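PDB 6WG5: ectonucleoside triphosphate diphosphohydrolase 4 from Homo sapiens, which belongs to the GDA1/CD39 family and probably adopts an actin-like fold. Local coordinates for residues Phe56-Pro61 against Glu476-Leu481; Leu223-Val228 against Phe384-Tyr389; Ala25-Ile30 against Val472-Val477. All coordinates share one frame; numbering follows the deposited sequence.

From the N terminus, the end of helix 18-28 and the residues after it (25-30) are the first of the segments treated here. In interaction 3 they meet the turn at 472-477, after a loop of more than four hundred residues. Strand 53-61 sets out next and, in interaction 1, receives residues 476-481, where helix 479-487 begins. Both loops therefore close on one continuous run near the C-terminal end, and E476 and V477 belong to both. Interaction 2, joining strand 221-225 to strand 381-385 and helix 386-392, lies wholly within these two loops. Its F384 packs through CZ on V477 CG2, 3.8 Å away, which brings the sheet that holds strands 221-225 and 381-385 up to the segment shared by interactions 1 and 3.

Interaction 1: residues Phe56-Pro61 against Glu476-Leu481; sequences FVYCWP and EVQWTL
Y58 reaches from its strand to the first turn of helix 479-487 and meets T480 and L481 along one ring. From CB the side chain turns beside its own backbone N (chi1 -62°), aiming the ring at the helix start. On one flank CD1 and CE1 lie against the leucine, with CE1 3.7 Å from L481 CD1. On the other, CE2 passes near the T480 carbonyl. CZ carries the hydroxyl onward, and Y58 OH shares a 2.6 Å hydrogen bond with T480 OG1, which lies in the plane of the ring at its edge. Tyrosine suits the place because it brings both an apolar flank and a polar tip to a buried site. L481 N also comes near Y58 OH, but at an angle too poor for a hydrogen bond; it bonds to Q478 O instead (2.9 Å), at the start of the helix.

One threonine serves two rings: T480 OG1 also stands 3.6 Å above the F56 ring, offset toward the rim, while Q478 brings OE1 within 3.7 Å of F56 CE1. In the surrounding fold, strand 53-61 pairs with strand 40-48, Q75 touches F56, Y58 and Q478, and W479 and L481 reach helix 172-186.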
loop_
_atom_site.group_PDB
_atom_site.type_symbol
_atom_site.label_atom_id
_atom_site.label_comp_id
_atom_site.label_asym_id
_atom_site.label_seq_id
_atom_site.Cartn_x
_atom_site.Cartn_y
_atom_site.Cartn_z
ATOM N N PHE A 56 -5.666 -15.617 -4.603
ATOM C CA PHE A 56 -4.271 -16.030 -4.531
ATOM C C PHE A 56 -4.186 -17.321 -3.734
ATOM O O PHE A 56 -4.779 -17.425 -2.656
ATOM C CB PHE A 56 -3.397 -14.958 -3.866
ATOM C CG PHE A 56 -3.475 -13.609 -4.522
ATOM C CD1 PHE A 56 -2.486 -13.192 -5.396
ATOM C CD2 PHE A 56 -4.530 -12.754 -4.254
ATOM C CE1 PHE A 56 -2.555 -11.949 -5.997
ATOM C CE2 PHE A 56 -4.602 -11.511 -4.852
ATOM C CZ PHE A 56 -3.614 -11.109 -5.724
ATOM N N VAL A 57 -3.453 -18.297 -4.259
ATOM C CA VAL A 57 -3.172 -19.536 -3.543
ATOM C C VAL A 57 -1.744 -19.462 -3.026
ATOM O O VAL A 57 -0.802 -19.266 -3.803
ATOM C CB VAL A 57 -3.374 -20.769 -4.439
ATOM C CG1 VAL A 57 -3.070 -22.046 -3.661
ATOM C CG2 VAL A 57 -4.794 -20.805 -4.983
ATOM N N TYR A 58 -1.586 -19.614 -1.716
ATOM C CA TYR A 58 -0.283 -19.646 -1.075
ATOM C C TYR A 58 -0.025 -21.035 -0.514
ATOM O O TYR A 58 -0.946 -21.718 -0.059
ATOM C CB TYR A 58 -0.194 -18.612 0.050
ATOM C CG TYR A 58 -0.364 -17.187 -0.418
ATOM C CD1 TYR A 58 0.724 -16.449 -0.862
ATOM C CD2 TYR A 58 -1.610 -16.580 -0.415
ATOM C CE1 TYR A 58 0.576 -15.148 -1.292
ATOM C CE2 TYR A 58 -1.768 -15.277 -0.842
ATOM C CZ TYR A 58 -0.671 -14.567 -1.280
ATOM O OH TYR A 58 -0.821 -13.268 -1.707
ATOM N N CYS A 59 1.237 -21.449 -0.552
ATOM C CA CYS A 59 1.649 -22.719 0.018
ATOM C C CYS A 59 2.899 -22.512 0.861
ATOM O O CYS A 59 3.572 -21.483 0.772
ATOM C CB CYS A 59 1.906 -23.771 -1.071
ATOM S SG CYS A 59 3.141 -23.296 -2.300
ATOM N N TRP A 60 3.197 -23.508 1.694
ATOM C CA TRP A 60 4.372 -23.462 2.553
ATOM C C TRP A 60 4.721 -24.881 2.970
ATOM O O TRP A 60 3.832 -25.735 3.044
ATOM C CB TRP A 60 4.127 -22.587 3.790
ATOM C CG TRP A 60 2.901 -22.956 4.577
ATOM C CD1 TRP A 60 2.822 -23.856 5.600
ATOM C CD2 TRP A 60 1.581 -22.425 4.408
ATOM N NE1 TRP A 60 1.534 -23.919 6.077
ATOM C CE2 TRP A 60 0.753 -23.050 5.362
ATOM C CE3 TRP A 60 1.019 -21.480 3.543
ATOM C CZ2 TRP A 60 -0.606 -22.763 5.473
ATOM C CZ3 TRP A 60 -0.330 -21.197 3.655
ATOM C CH2 TRP A 60 -1.127 -21.836 4.613
ATOM N N PRO A 61 5.988 -25.164 3.244
ATOM C CA PRO A 61 6.374 -26.482 3.752
ATOM C C PRO A 61 6.138 -26.559 5.256
ATOM O O PRO A 61 5.735 -25.591 5.900
ATOM C CB PRO A 61 7.859 -26.562 3.406
ATOM C CG PRO A 61 8.323 -25.149 3.493
ATOM C CD PRO A 61 7.160 -24.288 3.061
ATOM N N GLU A 476 5.194 -7.931 -7.493
ATOM C CA GLU A 476 4.301 -6.967 -6.867
ATOM C C GLU A 476 4.170 -7.256 -5.374
ATOM O O GLU A 476 4.333 -8.392 -4.921
ATOM C CB GLU A 476 2.928 -7.015 -7.545
ATOM C CG GLU A 476 1.846 -6.157 -6.901
ATOM C CD GLU A 476 0.480 -6.382 -7.523
ATOM O OE1 GLU A 476 0.332 -7.343 -8.311
ATOM O OE2 GLU A 476 -0.450 -5.602 -7.219
ATOM N N VAL A 477 3.880 -6.210 -4.605
ATOM C CA VAL A 477 3.626 -6.359 -3.177
ATOM C C VAL A 477 2.196 -6.850 -2.990
ATOM O O VAL A 477 1.240 -6.175 -3.385
ATOM C CB VAL A 477 3.858 -5.039 -2.429
ATOM C CG1 VAL A 477 3.514 -5.193 -0.946
ATOM C CG2 VAL A 477 5.299 -4.582 -2.594
ATOM N N GLN A 478 2.049 -8.024 -2.384
ATOM C CA GLN A 478 0.744 -8.621 -2.129
ATOM C C GLN A 478 0.366 -8.349 -0.679
ATOM O O GLN A 478 0.910 -8.978 0.235
ATOM C CB GLN A 478 0.766 -10.126 -2.397
ATOM C CG GLN A 478 1.536 -10.557 -3.636
ATOM C CD GLN A 478 0.871 -10.118 -4.925
ATOM O OE1 GLN A 478 -0.145 -9.424 -4.909
ATOM N NE2 GLN A 478 1.444 -10.526 -6.052
ATOM N N TRP A 479 -0.566 -7.418 -0.457
ATOM C CA TRP A 479 -1.107 -7.273 0.891
ATOM C C TRP A 479 -1.825 -8.543 1.320
ATOM O O TRP A 479 -1.917 -8.829 2.519
ATOM C CB TRP A 479 -2.039 -6.061 0.987
ATOM C CG TRP A 479 -3.369 -6.189 0.285
ATOM C CD1 TRP A 479 -3.712 -5.653 -0.921
ATOM C CD2 TRP A 479 -4.536 -6.876 0.762
ATOM N NE1 TRP A 479 -5.013 -5.968 -1.228
ATOM C CE2 TRP A 479 -5.541 -6.719 -0.213
ATOM C CE3 TRP A 479 -4.825 -7.612 1.916
ATOM C CZ2 TRP A 479 -6.811 -7.271 -0.070
ATOM C CZ3 TRP A 479 -6.088 -8.160 2.053
ATOM C CH2 TRP A 479 -7.065 -7.985 1.067
ATOM N N THR A 480 -2.323 -9.326 0.358
ATOM C CA THR A 480 -2.904 -10.623 0.684
ATOM C C THR A 480 -1.871 -11.555 1.305
ATOM O O THR A 480 -2.228 -12.453 2.076
ATOM C CB THR A 480 -3.508 -11.260 -0.569
ATOM O OG1 THR A 480 -2.522 -11.310 -1.609
ATOM C CG2 THR A 480 -4.712 -10.461 -1.052
ATOM N N LEU A 481 -0.590 -11.362 0.981
ATOM C CA LEU A 481 0.459 -12.177 1.586
ATOM C C LEU A 481 0.602 -11.874 3.073
ATOM O O LEU A 481 0.785 -12.788 3.884
ATOM C CB LEU A 481 1.784 -11.946 0.862
ATOM C CG LEU A 481 3.008 -12.656 1.440
ATOM C CD1 LEU A 481 2.797 -14.160 1.490
ATOM C CD2 LEU A 481 4.239 -12.312 0.620
#

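Interaction 2: residues Leu223-Val228 against Phe384-Tyr389; sequences LDMGGV and FSEFYY
L223 and M225 both press on the ring of F387, while D224, between them on the strand, turns the other way toward S385. The apolar side is the close-packed one. F387 CE2 lies 3.6 Å from M225 CB and 3.8 Å from L223 CB. M225 is extended through chi1 and chi2 (chi2 177°), which carries SD above a face of the F387 ring; the bend at chi3 turns only the terminal methyl. The result is a Met-aromatic contact at a distance, SD 5.3 Å from the ring centroid and 22° off the normal. A flexible thioether and a flat ring fit each other well in such a buried layer, which helix 436-456 covers with W448, M449 and F453.

Backbone bonds fix the register of these parallel strands: F384 N donates to L223 O at 2.8 Å, and E386 N to M225 O at 3.0 Å, nearly straight (172°). The second bond gives a first-turn amide of helix 386-392 a strand carbonyl as its acceptor. S385 stands at the N-cap but does not cap; its OG donates instead to the syn lone pair of D224 OD1, 2.8 Å away. This side, with the partly exposed D224 at the margin, is more open to solvent. E386 lays CB and CG against M225, and its carboxylate forms a salt bridge with R438.

A strand that runs through Asp-Met into a Gly-Gly turn, flanked by a parallel strand that leads straight into a helix, is consistent with the second DxGG phosphate loop of the actin-like fold.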
loop_
_atom_site.group_PDB
_atom_site.type_symbol
_atom_site.label_atom_id
_atom_site.label_comp_id
_atom_site.label_asym_id
_atom_site.label_seq_id
_atom_site.Cartn_x
_atom_site.Cartn_y
_atom_site.Cartn_z
ATOM N N LEU A 223 5.452 4.128 1.604
ATOM C CA LEU A 223 4.746 5.317 1.152
ATOM C C LEU A 223 4.072 4.986 -0.170
ATOM O O LEU A 223 4.717 4.455 -1.080
ATOM C CB LEU A 223 5.707 6.494 0.977
ATOM C CG LEU A 223 6.116 7.240 2.240
ATOM C CD1 LEU A 223 7.492 7.849 2.069
ATOM C CD2 LEU A 223 5.093 8.319 2.544
ATOM N N ASP A 224 2.780 5.286 -0.273
ATOM C CA ASP A 224 2.022 4.971 -1.478
ATOM C C ASP A 224 1.130 6.153 -1.819
ATOM O O ASP A 224 0.232 6.498 -1.046
ATOM C CB ASP A 224 1.185 3.702 -1.288
ATOM C CG ASP A 224 0.804 3.054 -2.605
ATOM O OD1 ASP A 224 0.767 3.763 -3.631
ATOM O OD2 ASP A 224 0.543 1.833 -2.615
ATOM N N MET A 225 1.380 6.770 -2.966
ATOM C CA MET A 225 0.566 7.872 -3.464
ATOM C C MET A 225 -0.158 7.387 -4.712
ATOM O O MET A 225 0.459 7.220 -5.772
ATOM C CB MET A 225 1.423 9.102 -3.764
ATOM C CG MET A 225 0.631 10.279 -4.320
ATOM S SD MET A 225 1.639 11.744 -4.599
ATOM C CE MET A 225 2.013 12.236 -2.921
ATOM N N GLY A 226 -1.456 7.151 -4.583
ATOM C CA GLY A 226 -2.286 6.750 -5.697
ATOM C C GLY A 226 -2.822 7.948 -6.444
ATOM O O GLY A 226 -2.332 9.073 -6.308
ATOM N N GLY A 227 -3.851 7.698 -7.253
ATOM C CA GLY A 227 -4.506 8.790 -7.953
ATOM C C GLY A 227 -5.377 9.622 -7.033
ATOM O O GLY A 227 -5.452 10.846 -7.174
ATOM N N VAL A 228 -6.036 8.978 -6.073
ATOM C CA VAL A 228 -6.971 9.643 -5.182
ATOM C C VAL A 228 -6.392 9.823 -3.785
ATOM O O VAL A 228 -6.618 10.856 -3.149
ATOM C CB VAL A 228 -8.310 8.872 -5.125
ATOM C CG1 VAL A 228 -9.216 9.419 -4.025
ATOM C CG2 VAL A 228 -9.018 8.949 -6.466
ATOM N N PHE A 384 5.926 3.898 -3.517
ATOM C CA PHE A 384 5.190 3.201 -4.561
ATOM C C PHE A 384 4.297 4.173 -5.322
ATOM O O PHE A 384 4.102 5.324 -4.925
ATOM C CB PHE A 384 4.350 2.064 -3.969
ATOM C CG PHE A 384 5.170 0.968 -3.351
ATOM C CD1 PHE A 384 5.801 0.026 -4.146
ATOM C CD2 PHE A 384 5.308 0.878 -1.977
ATOM C CE1 PHE A 384 6.557 -0.984 -3.580
ATOM C CE2 PHE A 384 6.060 -0.127 -1.408
ATOM C CZ PHE A 384 6.686 -1.060 -2.210
ATOM N N SER A 385 3.759 3.683 -6.439
ATOM C CA SER A 385 2.818 4.425 -7.285
ATOM C C SER A 385 3.478 5.726 -7.732
ATOM O O SER A 385 4.565 5.666 -8.331
ATOM C CB SER A 385 1.499 4.575 -6.527
ATOM O OG SER A 385 0.862 3.320 -6.380
ATOM N N GLU A 386 2.883 6.895 -7.479
ATOM C CA GLU A 386 3.416 8.141 -8.022
ATOM C C GLU A 386 4.858 8.385 -7.599
ATOM O O GLU A 386 5.618 9.018 -8.340
ATOM C CB GLU A 386 2.538 9.316 -7.590
ATOM C CG GLU A 386 1.143 9.291 -8.187
ATOM C CD GLU A 386 1.156 9.400 -9.698
ATOM O OE1 GLU A 386 2.104 10.010 -10.241
ATOM O OE2 GLU A 386 0.223 8.874 -10.343
ATOM N N PHE A 387 5.256 7.905 -6.417
ATOM C CA PHE A 387 6.645 8.060 -6.001
ATOM C C PHE A 387 7.600 7.435 -7.012
ATOM O O PHE A 387 8.724 7.919 -7.185
ATOM C CB PHE A 387 6.856 7.449 -4.617
ATOM C CG PHE A 387 6.261 8.260 -3.504
ATOM C CD1 PHE A 387 6.896 9.405 -3.050
ATOM C CD2 PHE A 387 5.067 7.880 -2.910
ATOM C CE1 PHE A 387 6.349 10.159 -2.026
ATOM C CE2 PHE A 387 4.516 8.628 -1.887
ATOM C CZ PHE A 387 5.160 9.768 -1.444
ATOM N N TYR A 388 7.172 6.372 -7.690
ATOM C CA TYR A 388 7.976 5.764 -8.741
ATOM C C TYR A 388 7.701 6.386 -10.105
ATOM O O TYR A 388 8.640 6.667 -10.858
ATOM C CB TYR A 388 7.711 4.258 -8.796
ATOM C CG TYR A 388 8.558 3.530 -9.812
ATOM C CD1 TYR A 388 9.878 3.205 -9.536
ATOM C CD2 TYR A 388 8.039 3.168 -11.049
ATOM C CE1 TYR A 388 10.659 2.537 -10.460
ATOM C CE2 TYR A 388 8.813 2.501 -11.982
ATOM C CZ TYR A 388 10.122 2.188 -11.681
ATOM O OH TYR A 388 10.901 1.525 -12.604
ATOM N N TYR A 389 6.428 6.611 -10.439
ATOM C CA TYR A 389 6.092 7.181 -11.738
ATOM C C TYR A 389 6.687 8.576 -11.902
ATOM O O TYR A 389 7.122 8.948 -12.998
ATOM C CB TYR A 389 4.574 7.225 -11.911
ATOM C CG TYR A 389 3.900 5.876 -11.811
ATOM C CD1 TYR A 389 4.487 4.740 -12.349
ATOM C CD2 TYR A 389 2.673 5.739 -11.175
ATOM C CE1 TYR A 389 3.872 3.506 -12.260
ATOM C CE2 TYR A 389 2.051 4.508 -11.080
ATOM C CZ TYR A 389 2.655 3.397 -11.624
ATOM O OH TYR A 389 2.040 2.170 -11.533
#

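Interaction 3: residues Ala25-Ile30 against Val472-Val477; sequences ARVTDI and VYDKEV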
loop_
_atom_site.group_PDB
_atom_site.type_symbol
_atom_site.label_atom_id
_atom_site.label_comp_id
_atom_site.label_asym_id
_atom_site.label_seq_id
_atom_site.Cartn_x
_atom_site.Cartn_y
_atom_site.Cartn_z
ATOM N N ALA A 25 17.490 -15.653 -4.958
ATOM C CA ALA A 25 16.675 -16.828 -4.660
ATOM C C ALA A 25 15.229 -16.622 -5.091
ATOM O O ALA A 25 14.627 -17.500 -5.718
ATOM C CB ALA A 25 16.748 -17.150 -3.167
ATOM N N ARG A 26 14.649 -15.465 -4.762
ATOM C CA ARG A 26 13.242 -15.241 -5.071
ATOM C C ARG A 26 12.988 -15.196 -6.573
ATOM O O ARG A 26 11.904 -15.577 -7.027
ATOM C CB ARG A 26 12.759 -13.947 -4.418
ATOM C CG ARG A 26 11.278 -13.681 -4.634
ATOM C CD ARG A 26 10.693 -12.798 -3.543
ATOM N NE ARG A 26 9.237 -12.709 -3.647
ATOM C CZ ARG A 26 8.377 -13.430 -2.932
ATOM N NH1 ARG A 26 7.072 -13.269 -3.114
ATOM N NH2 ARG A 26 8.804 -14.306 -2.031
ATOM N N VAL A 27 13.967 -14.745 -7.356
ATOM C CA VAL A 27 13.768 -14.609 -8.794
ATOM C C VAL A 27 13.886 -15.958 -9.494
ATOM O O VAL A 27 13.170 -16.225 -10.465
ATOM C CB VAL A 27 14.769 -13.587 -9.366
ATOM C CG1 VAL A 27 14.707 -13.558 -10.892
ATOM C CG2 VAL A 27 14.495 -12.205 -8.795
ATOM N N THR A 28 14.786 -16.823 -9.028
ATOM C CA THR A 28 15.083 -18.066 -9.731
ATOM C C THR A 28 14.384 -19.285 -9.143
ATOM O O THR A 28 14.205 -20.276 -9.858
ATOM C CB THR A 28 16.596 -18.320 -9.741
ATOM O OG1 THR A 28 17.063 -18.501 -8.398
ATOM C CG2 THR A 28 17.328 -17.148 -10.385
ATOM N N ASP A 29 13.990 -19.246 -7.869
ATOM C CA ASP A 29 13.260 -20.356 -7.255
ATOM C C ASP A 29 11.782 -20.207 -7.606
ATOM O O ASP A 29 10.959 -19.731 -6.821
ATOM C CB ASP A 29 13.487 -20.393 -5.750
ATOM C CG ASP A 29 14.875 -20.888 -5.382
ATOM O OD1 ASP A 29 15.414 -21.746 -6.114
ATOM O OD2 ASP A 29 15.426 -20.421 -4.363
ATOM N N ILE A 30 11.451 -20.627 -8.827
ATOM C CA ILE A 30 10.101 -20.560 -9.365
ATOM C C ILE A 30 9.598 -21.935 -9.798
ATOM O O ILE A 30 8.555 -22.040 -10.440
ATOM C CB ILE A 30 10.036 -19.532 -10.518
ATOM C CG1 ILE A 30 10.507 -18.168 -9.990
ATOM C CG2 ILE A 30 8.626 -19.392 -11.099
ATOM C CD1 ILE A 30 10.339 -16.996 -10.951
ATOM N N VAL A 472 9.052 -5.416 -5.595
ATOM C CA VAL A 472 10.141 -5.820 -4.714
ATOM C C VAL A 472 10.565 -7.227 -5.107
ATOM O O VAL A 472 9.722 -8.121 -5.236
ATOM C CB VAL A 472 9.726 -5.765 -3.233
ATOM C CG1 VAL A 472 10.906 -6.103 -2.336
ATOM C CG2 VAL A 472 9.177 -4.392 -2.892
ATOM N N TYR A 473 11.870 -7.420 -5.291
ATOM C CA TYR A 473 12.399 -8.689 -5.787
ATOM C C TYR A 473 11.629 -9.140 -7.024
ATOM O O TYR A 473 11.296 -10.317 -7.189
ATOM C CB TYR A 473 12.377 -9.755 -4.687
ATOM C CG TYR A 473 13.289 -9.440 -3.516
ATOM C CD1 TYR A 473 14.437 -8.675 -3.688
ATOM C CD2 TYR A 473 13.000 -9.900 -2.239
ATOM C CE1 TYR A 473 15.270 -8.381 -2.627
ATOM C CE2 TYR A 473 13.832 -9.611 -1.169
ATOM C CZ TYR A 473 14.964 -8.850 -1.371
ATOM O OH TYR A 473 15.800 -8.553 -0.317
ATOM N N ASP A 474 11.335 -8.176 -7.899
ATOM C CA ASP A 474 10.719 -8.432 -9.200
ATOM C C ASP A 474 9.324 -9.035 -9.065
ATOM O O ASP A 474 8.870 -9.774 -9.941
ATOM C CB ASP A 474 11.609 -9.329 -10.065
ATOM C CG ASP A 474 12.910 -8.652 -10.458
ATOM O OD1 ASP A 474 12.872 -7.759 -11.330
ATOM O OD2 ASP A 474 13.968 -9.012 -9.896
ATOM N N LYS A 475 8.625 -8.713 -7.978
ATOM C CA LYS A 475 7.256 -9.165 -7.775
ATOM C C LYS A 475 6.456 -8.067 -7.092
ATOM O O LYS A 475 6.975 -7.356 -6.226
ATOM C CB LYS A 475 7.200 -10.447 -6.934
ATOM C CG LYS A 475 7.827 -11.657 -7.608
ATOM C CD LYS A 475 7.626 -12.921 -6.787
ATOM C CE LYS A 475 8.372 -14.103 -7.389
ATOM N NZ LYS A 475 8.272 -15.322 -6.539
ATOM N N GLU A 476 5.194 -7.931 -7.493
ATOM C CA GLU A 476 4.301 -6.967 -6.867
ATOM C C GLU A 476 4.170 -7.256 -5.374
ATOM O O GLU A 476 4.333 -8.392 -4.921
ATOM C CB GLU A 476 2.928 -7.015 -7.545
ATOM C CG GLU A 476 1.846 -6.157 -6.901
ATOM C CD GLU A 476 0.480 -6.382 -7.523
ATOM O OE1 GLU A 476 0.332 -7.343 -8.311
ATOM O OE2 GLU A 476 -0.450 -5.602 -7.219
ATOM N N VAL A 477 3.880 -6.210 -4.605
ATOM C CA VAL A 477 3.626 -6.359 -3.177
ATOM C C VAL A 477 2.196 -6.850 -2.990
ATOM O O VAL A 477 1.240 -6.175 -3.385
ATOM C CB VAL A 477 3.858 -5.039 -2.429
ATOM C CG1 VAL A 477 3.514 -5.193 -0.946
ATOM C CG2 VAL A 477 5.299 -4.582 -2.594
#
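This is a surface contact made by van der Waals packing, in which the last turn of helix 18-28 leans on a tight type I' turn in the loop between strand 466-468 and helix 479-487; no hydrogen bond crosses it. R26 and K475 do most of the work. R26 leaves the helix with CG anti to its backbone nitrogen (chi1 -177°) and stays extended as far as NE, reaching across to the turn. Its CD rests on Y473 CB at 3.7 Å, and Y473 CB also lies near the guanidinium plane, at the edge.

K475, extended beyond CG, comes back toward the helix and crosses the arginine. Its methylene CD sits 3.5 Å from R26 NE, and its ammonium stands over one guanidinium face, NZ 3.9 Å above the plane and offset toward the rim. Two positive charges this close probably pay an electrostatic price, eased by solvent at a partly exposed site. Long aliphatic stems suit both residues, since they can pack while their charged ends probably stay hydrated; R77 adds a third positive charge near K475 NZ. Beside them, V27 CG2 approaches D474 OD2 to 3.4 Å.

The opposing segment carries its turn from V472 to K475, closed by paired backbone bonds between those two residues. Its central pair, Y473 and D474, has positive phi angles (49° and 63°), and aspartate tolerates such a conformation comparatively well.

Around the contact, Y473 also touches R22 and Y23 on helix 18-28, while R26 reaches V186 and V472 packs on I183, both of helix 172-186.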